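Local structure of DUF4595 domain-containing protein (Bacteroides vulgatus, 3TZG) at residues F68-R81 / Y91-G103. The protein is of unknown function but forms a porin-like antiparallel beta barrel, which may point to a role at the bacterial outer membrane. Sequence-based numbering, arbitrary orientation.
Sequences FQIGKGKARESRAR and YEADKQTVYDYKG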
loop_
_atom_site.group_PDB
_atom_site.type_symbol
_atom_site.label_atom_id
_atom_site.label_comp_id
_atom_site.label_asym_id
_atom_site.label_seq_id
_atom_site.Cartn_x
_atom_site.Cartn_y
_atom_site.Cartn_z
ATOM N N PHE A 68 4.447 9.659 10.146
ATOM C CA PHE A 68 5.692 9.318 9.454
ATOM C C PHE A 68 6.761 10.327 9.762
ATOM O O PHE A 68 6.491 11.534 9.722
ATOM C CB PHE A 68 5.503 9.253 7.933
ATOM C CG PHE A 68 4.590 8.184 7.411
ATOM C CD1 PHE A 68 5.087 6.938 7.058
ATOM C CD2 PHE A 68 3.245 8.449 7.183
ATOM C CE1 PHE A 68 4.247 5.953 6.543
ATOM C CE2 PHE A 68 2.406 7.470 6.654
ATOM C CZ PHE A 68 2.914 6.221 6.355
ATOM N N GLN A 69 7.975 9.850 10.022
ATOM C CA GLN A 69 9.124 10.712 10.256
ATOM C C GLN A 69 9.924 10.759 8.974
ATOM O O GLN A 69 10.367 9.711 8.480
ATOM C CB GLN A 69 9.959 10.222 11.450
ATOM C CG GLN A 69 10.732 11.324 12.157
ATOM C CD GLN A 69 9.804 12.274 12.881
ATOM O OE1 GLN A 69 8.758 11.874 13.447
ATOM N NE2 GLN A 69 10.190 13.549 12.899
ATOM N N ILE A 70 10.037 11.971 8.403
ATOM C CA ILE A 70 10.706 12.239 7.125
ATOM C C ILE A 70 12.115 12.746 7.401
ATOM O O ILE A 70 12.306 13.661 8.204
ATOM C CB ILE A 70 9.882 13.246 6.249
ATOM C CG1 ILE A 70 8.367 12.891 6.176
ATOM C CG2 ILE A 70 10.502 13.468 4.872
ATOM C CD1 ILE A 70 7.975 11.459 5.701
ATOM N N GLY A 71 13.080 12.105 6.763
ATOM C CA GLY A 71 14.490 12.445 6.898
ATOM C C GLY A 71 15.176 12.313 5.555
ATOM O O GLY A 71 15.042 11.274 4.889
ATOM N N LYS A 72 15.872 13.395 5.127
ATOM C CA LYS A 72 16.627 13.480 3.865
ATOM C C LYS A 72 15.739 13.037 2.677
ATOM O O LYS A 72 16.164 12.225 1.832
ATOM C CB LYS A 72 17.934 12.642 3.905
ATOM C CG LYS A 72 18.879 12.874 5.088
ATOM C CD LYS A 72 19.942 13.922 4.837
ATOM C CE LYS A 72 21.214 13.702 5.644
ATOM N NZ LYS A 72 21.012 13.821 7.115
ATOM N N GLY A 73 14.505 13.547 2.670
ATOM C CA GLY A 73 13.529 13.321 1.609
ATOM C C GLY A 73 12.812 11.990 1.549
ATOM O O GLY A 73 12.146 11.720 0.545
ATOM N N LYS A 74 12.906 11.159 2.602
ATOM C CA LYS A 74 12.239 9.840 2.664
ATOM C C LYS A 74 11.715 9.509 4.037
ATOM O O LYS A 74 12.353 9.873 5.033
ATOM C CB LYS A 74 13.207 8.705 2.275
ATOM C CG LYS A 74 13.883 8.791 0.923
ATOM C CD LYS A 74 14.865 7.662 0.816
ATOM C CE LYS A 74 15.545 7.618 -0.513
ATOM N NZ LYS A 74 16.509 6.496 -0.572
ATOM N N ALA A 75 10.611 8.747 4.115
ATOM C CA ALA A 75 10.160 8.259 5.426
ATOM C C ALA A 75 11.245 7.326 5.996
ATOM O O ALA A 75 11.770 6.461 5.277
ATOM C CB ALA A 75 8.821 7.547 5.326
ATOM N N ARG A 76 11.652 7.579 7.247
ATOM C CA ARG A 76 12.705 6.802 7.878
ATOM C C ARG A 76 12.129 5.823 8.903
ATOM O O ARG A 76 12.726 4.771 9.154
ATOM C CB ARG A 76 13.721 7.743 8.531
ATOM C CG ARG A 76 14.390 8.668 7.523
ATOM C CD ARG A 76 15.165 7.898 6.479
ATOM N NE ARG A 76 15.641 8.771 5.410
ATOM C CZ ARG A 76 16.441 8.378 4.430
ATOM N NH1 ARG A 76 16.856 7.118 4.369
ATOM N NH2 ARG A 76 16.842 9.242 3.508
ATOM N N GLU A 77 10.955 6.164 9.467
ATOM C CA GLU A 77 10.244 5.402 10.501
ATOM C C GLU A 77 8.824 5.928 10.670
ATOM O O GLU A 77 8.565 7.078 10.312
ATOM C CB GLU A 77 11.013 5.495 11.828
ATOM C CG GLU A 77 11.274 6.926 12.221
ATOM C CD GLU A 77 12.135 7.133 13.432
ATOM O OE1 GLU A 77 11.596 7.011 14.555
ATOM O OE2 GLU A 77 13.292 7.581 13.258
ATOM N N SER A 78 7.905 5.101 11.203
ATOM C CA SER A 78 6.503 5.510 11.432
ATOM C C SER A 78 5.909 4.826 12.671
ATOM O O SER A 78 6.388 3.753 13.073
ATOM C CB SER A 78 5.624 5.195 10.224
ATOM O OG SER A 78 5.285 3.814 10.176
ATOM N N ARG A 79 4.869 5.450 13.269
ATOM C CA ARG A 79 4.126 4.896 14.387
ATOM C C ARG A 79 2.654 5.023 14.074
ATOM O O ARG A 79 2.197 6.100 13.675
ATOM C CB ARG A 79 4.485 5.522 15.743
ATOM C CG ARG A 79 3.965 4.639 16.870
ATOM C CD ARG A 79 4.608 4.833 18.209
ATOM N NE ARG A 79 4.156 3.744 19.069
ATOM C CZ ARG A 79 4.579 3.540 20.309
ATOM N NH1 ARG A 79 5.466 4.359 20.858
ATOM N NH2 ARG A 79 4.116 2.513 21.011
ATOM N N ALA A 80 1.919 3.914 14.231
ATOM C CA ALA A 80 0.499 3.860 13.930
ATOM C C ALA A 80 -0.296 3.203 15.026
ATOM O O ALA A 80 0.201 2.323 15.740
ATOM C CB ALA A 80 0.285 3.096 12.640
ATOM N N ARG A 81 -1.541 3.647 15.165
ATOM C CA ARG A 81 -2.513 3.048 16.061
ATOM C C ARG A 81 -3.525 2.382 15.167
ATOM O O ARG A 81 -4.024 3.016 14.241
ATOM C CB ARG A 81 -3.130 4.055 17.042
ATOM C CG ARG A 81 -4.140 3.385 17.966
ATOM C CD ARG A 81 -4.275 4.090 19.287
ATOM N NE ARG A 81 -3.040 3.989 20.058
ATOM C CZ ARG A 81 -2.865 4.516 21.263
ATOM N NH1 ARG A 81 -3.851 5.171 21.859
ATOM N NH2 ARG A 81 -1.702 4.384 21.885
ATOM N N TYR A 91 -7.430 -6.736 18.448
ATOM C CA TYR A 91 -6.808 -5.936 19.514
ATOM C C TYR A 91 -6.438 -4.526 19.066
ATOM O O TYR A 91 -6.000 -4.333 17.932
ATOM C CB TYR A 91 -5.529 -6.622 20.031
ATOM C CG TYR A 91 -5.774 -7.991 20.622
ATOM C CD1 TYR A 91 -6.223 -8.135 21.931
ATOM C CD2 TYR A 91 -5.579 -9.141 19.868
ATOM C CE1 TYR A 91 -6.504 -9.392 22.465
ATOM C CE2 TYR A 91 -5.848 -10.406 20.392
ATOM C CZ TYR A 91 -6.309 -10.527 21.693
ATOM O OH TYR A 91 -6.573 -11.770 22.215
ATOM N N GLU A 92 -6.585 -3.541 19.981
ATOM C CA GLU A 92 -6.141 -2.167 19.731
ATOM C C GLU A 92 -4.646 -2.186 19.916
ATOM O O GLU A 92 -4.152 -2.351 21.037
ATOM C CB GLU A 92 -6.848 -1.150 20.633
ATOM C CG GLU A 92 -6.422 0.272 20.340
ATOM C CD GLU A 92 -6.886 1.324 21.319
ATOM O OE1 GLU A 92 -7.467 0.965 22.370
ATOM O OE2 GLU A 92 -6.627 2.518 21.045
ATOM N N ALA A 93 -3.934 -2.146 18.793
ATOM C CA ALA A 93 -2.502 -2.303 18.750
ATOM C C ALA A 93 -1.758 -1.011 18.417
ATOM O O ALA A 93 -2.328 -0.074 17.876
ATOM C CB ALA A 93 -2.154 -3.361 17.710
ATOM N N ASP A 94 -0.466 -0.984 18.790
ATOM C CA ASP A 94 0.492 0.048 18.457
ATOM C C ASP A 94 1.518 -0.567 17.527
ATOM O O ASP A 94 2.090 -1.619 17.837
ATOM C CB ASP A 94 1.130 0.706 19.686
ATOM C CG ASP A 94 0.535 2.089 19.923
ATOM O OD1 ASP A 94 0.665 2.972 19.008
ATOM O OD2 ASP A 94 -0.078 2.295 20.993
ATOM N N LYS A 95 1.678 0.058 16.336
ATOM C CA LYS A 95 2.596 -0.389 15.298
ATOM C C LYS A 95 3.803 0.543 15.199
ATOM O O LYS A 95 3.651 1.754 15.035
ATOM C CB LYS A 95 1.873 -0.472 13.951
ATOM C CG LYS A 95 2.698 -1.118 12.849
ATOM C CD LYS A 95 1.959 -1.005 11.534
ATOM C CE LYS A 95 2.680 -1.605 10.373
ATOM N NZ LYS A 95 1.862 -1.596 9.144
ATOM N N GLN A 96 4.994 -0.037 15.312
ATOM C CA GLN A 96 6.265 0.664 15.173
ATOM C C GLN A 96 6.998 0.158 13.935
ATOM O O GLN A 96 7.344 -1.025 13.847
ATOM C CB GLN A 96 7.120 0.498 16.415
ATOM C CG GLN A 96 6.751 1.421 17.519
ATOM C CD GLN A 96 7.524 1.169 18.784
ATOM O OE1 GLN A 96 8.253 0.190 18.932
ATOM N NE2 GLN A 96 7.367 2.050 19.740
ATOM N N THR A 97 7.235 1.046 12.987
ATOM C CA THR A 97 7.862 0.647 11.738
ATOM C C THR A 97 9.096 1.497 11.433
ATOM O O THR A 97 9.135 2.687 11.777
ATOM C CB THR A 97 6.824 0.767 10.605
ATOM O OG1 THR A 97 5.772 -0.147 10.893
ATOM C CG2 THR A 97 7.401 0.432 9.244
ATOM N N VAL A 98 10.080 0.864 10.759
ATOM C CA VAL A 98 11.300 1.488 10.265
ATOM C C VAL A 98 11.451 1.121 8.778
ATOM O O VAL A 98 11.149 -0.001 8.364
ATOM C CB VAL A 98 12.571 1.155 11.090
ATOM C CG1 VAL A 98 12.523 1.842 12.447
ATOM C CG2 VAL A 98 12.799 -0.358 11.233
ATOM N N TYR A 99 11.856 2.113 7.978
ATOM C CA TYR A 99 12.078 2.022 6.523
ATOM C C TYR A 99 13.600 2.130 6.244
ATOM O O TYR A 99 14.233 3.089 6.693
ATOM C CB TYR A 99 11.269 3.133 5.793
ATOM C CG TYR A 99 9.791 3.136 6.142
ATOM C CD1 TYR A 99 8.917 2.226 5.560
ATOM C CD2 TYR A 99 9.277 4.021 7.083
ATOM C CE1 TYR A 99 7.576 2.169 5.932
ATOM C CE2 TYR A 99 7.921 3.999 7.436
ATOM C CZ TYR A 99 7.075 3.061 6.868
ATOM O OH TYR A 99 5.739 2.987 7.223
ATOM N N ASP A 100 14.198 1.104 5.600
ATOM C CA ASP A 100 15.628 1.091 5.255
ATOM C C ASP A 100 15.800 0.861 3.773
ATOM O O ASP A 100 15.077 0.054 3.165
ATOM C CB ASP A 100 16.405 0.067 6.043
ATOM C CG ASP A 100 16.520 0.482 7.495
ATOM O OD1 ASP A 100 17.492 1.217 7.836
ATOM O OD2 ASP A 100 15.644 0.082 8.293
ATOM N N TYR A 101 16.767 1.603 3.196
ATOM C CA TYR A 101 17.040 1.659 1.766
ATOM C C TYR A 101 18.469 1.285 1.490
ATOM O O TYR A 101 19.342 1.829 2.139
ATOM C CB TYR A 101 16.746 3.082 1.250
ATOM C CG TYR A 101 15.408 3.614 1.708
ATOM C CD1 TYR A 101 14.251 3.367 0.977
ATOM C CD2 TYR A 101 15.289 4.333 2.893
ATOM C CE1 TYR A 101 13.015 3.863 1.391
ATOM C CE2 TYR A 101 14.050 4.797 3.336
ATOM C CZ TYR A 101 12.922 4.590 2.563
ATOM O OH TYR A 101 11.698 5.023 3.001
ATOM N N LYS A 102 18.699 0.317 0.579
ATOM C CA LYS A 102 20.014 -0.215 0.169
ATOM C C LYS A 102 19.969 -0.348 -1.356
ATOM O O LYS A 102 19.389 -1.285 -1.909
ATOM C CB LYS A 102 20.323 -1.541 0.892
ATOM C CG LYS A 102 21.797 -1.891 1.003
ATOM C CD LYS A 102 22.051 -3.240 1.739
ATOM C CE LYS A 102 21.695 -3.249 3.220
ATOM N NZ LYS A 102 21.950 -4.568 3.883
ATOM N N GLY A 103 20.460 0.683 -2.017
ATOM C CA GLY A 103 20.354 0.801 -3.457
ATOM C C GLY A 103 18.931 1.211 -3.738
ATOM O O GLY A 103 18.439 2.190 -3.162
HETATM O O HOH W 1 16.357 4.815 6.273
#
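S78 and A80 pair with T97 and K95 through two backbone hydrogen bonds each, the frame of an antiparallel ladder between strands 74-81 and 91-102. Toward the turn the ladder splays: Y99 N still donates to R76 O (3.0 Å), but beyond it the link is made by a side chain, Y101 OH donating to A75 O at 2.7 Å in the carbonyl plane. S78 OG and Y99 OH are hydrogen-bonded at 3.1 Å. A water bridges R76 NH1 to Y99 O.

Charges line the face carrying E77, R79, R81, D94 and Q96. R81 NH2 donates to the syn lone pair of D94 OD2 at 2.8 Å in a hydrogen-bonded salt bridge, while OD1 of the same carboxylate forms a looser salt bridge with R79 NE (3.6 Å), so D94 links two arginines. Fully extended to NE, with CG anti to the backbone N (chi1 -164°), the R79 chain runs alongside Q96, whose NE2 lies over the guanidinium face. E92 adds a long ion pair to R81, out of the guanidinium plane.

Beside the type I' turn G71-K74, the extended K74 chain lays CD over the centre of the Y101 ring, 3.9 Å from the centroid, in a CH-pi contact, and NZ makes an off-centre cation-pi interaction. R76 folds back instead, NE binding G71 O at 2.6 Å. Further along, the Y99 hydroxyl meets the edge of the F68 ring at CE1, the side chains crossing at about a right angle.

The hairpin of strands 74-85 and 90-102 belongs to the barrel wall, flanked by strands 63-71 and 105-114. On the face bearing S78, A80 and Y99, Y99 stacks on Y186 of helix 181-188, Y101 OH is hydrogen-bonded to Y186 OH, K95 NZ forms a salt bridge with D182, and T97 OG1 is hydrogen-bonded to S110 OG of strand 105-114.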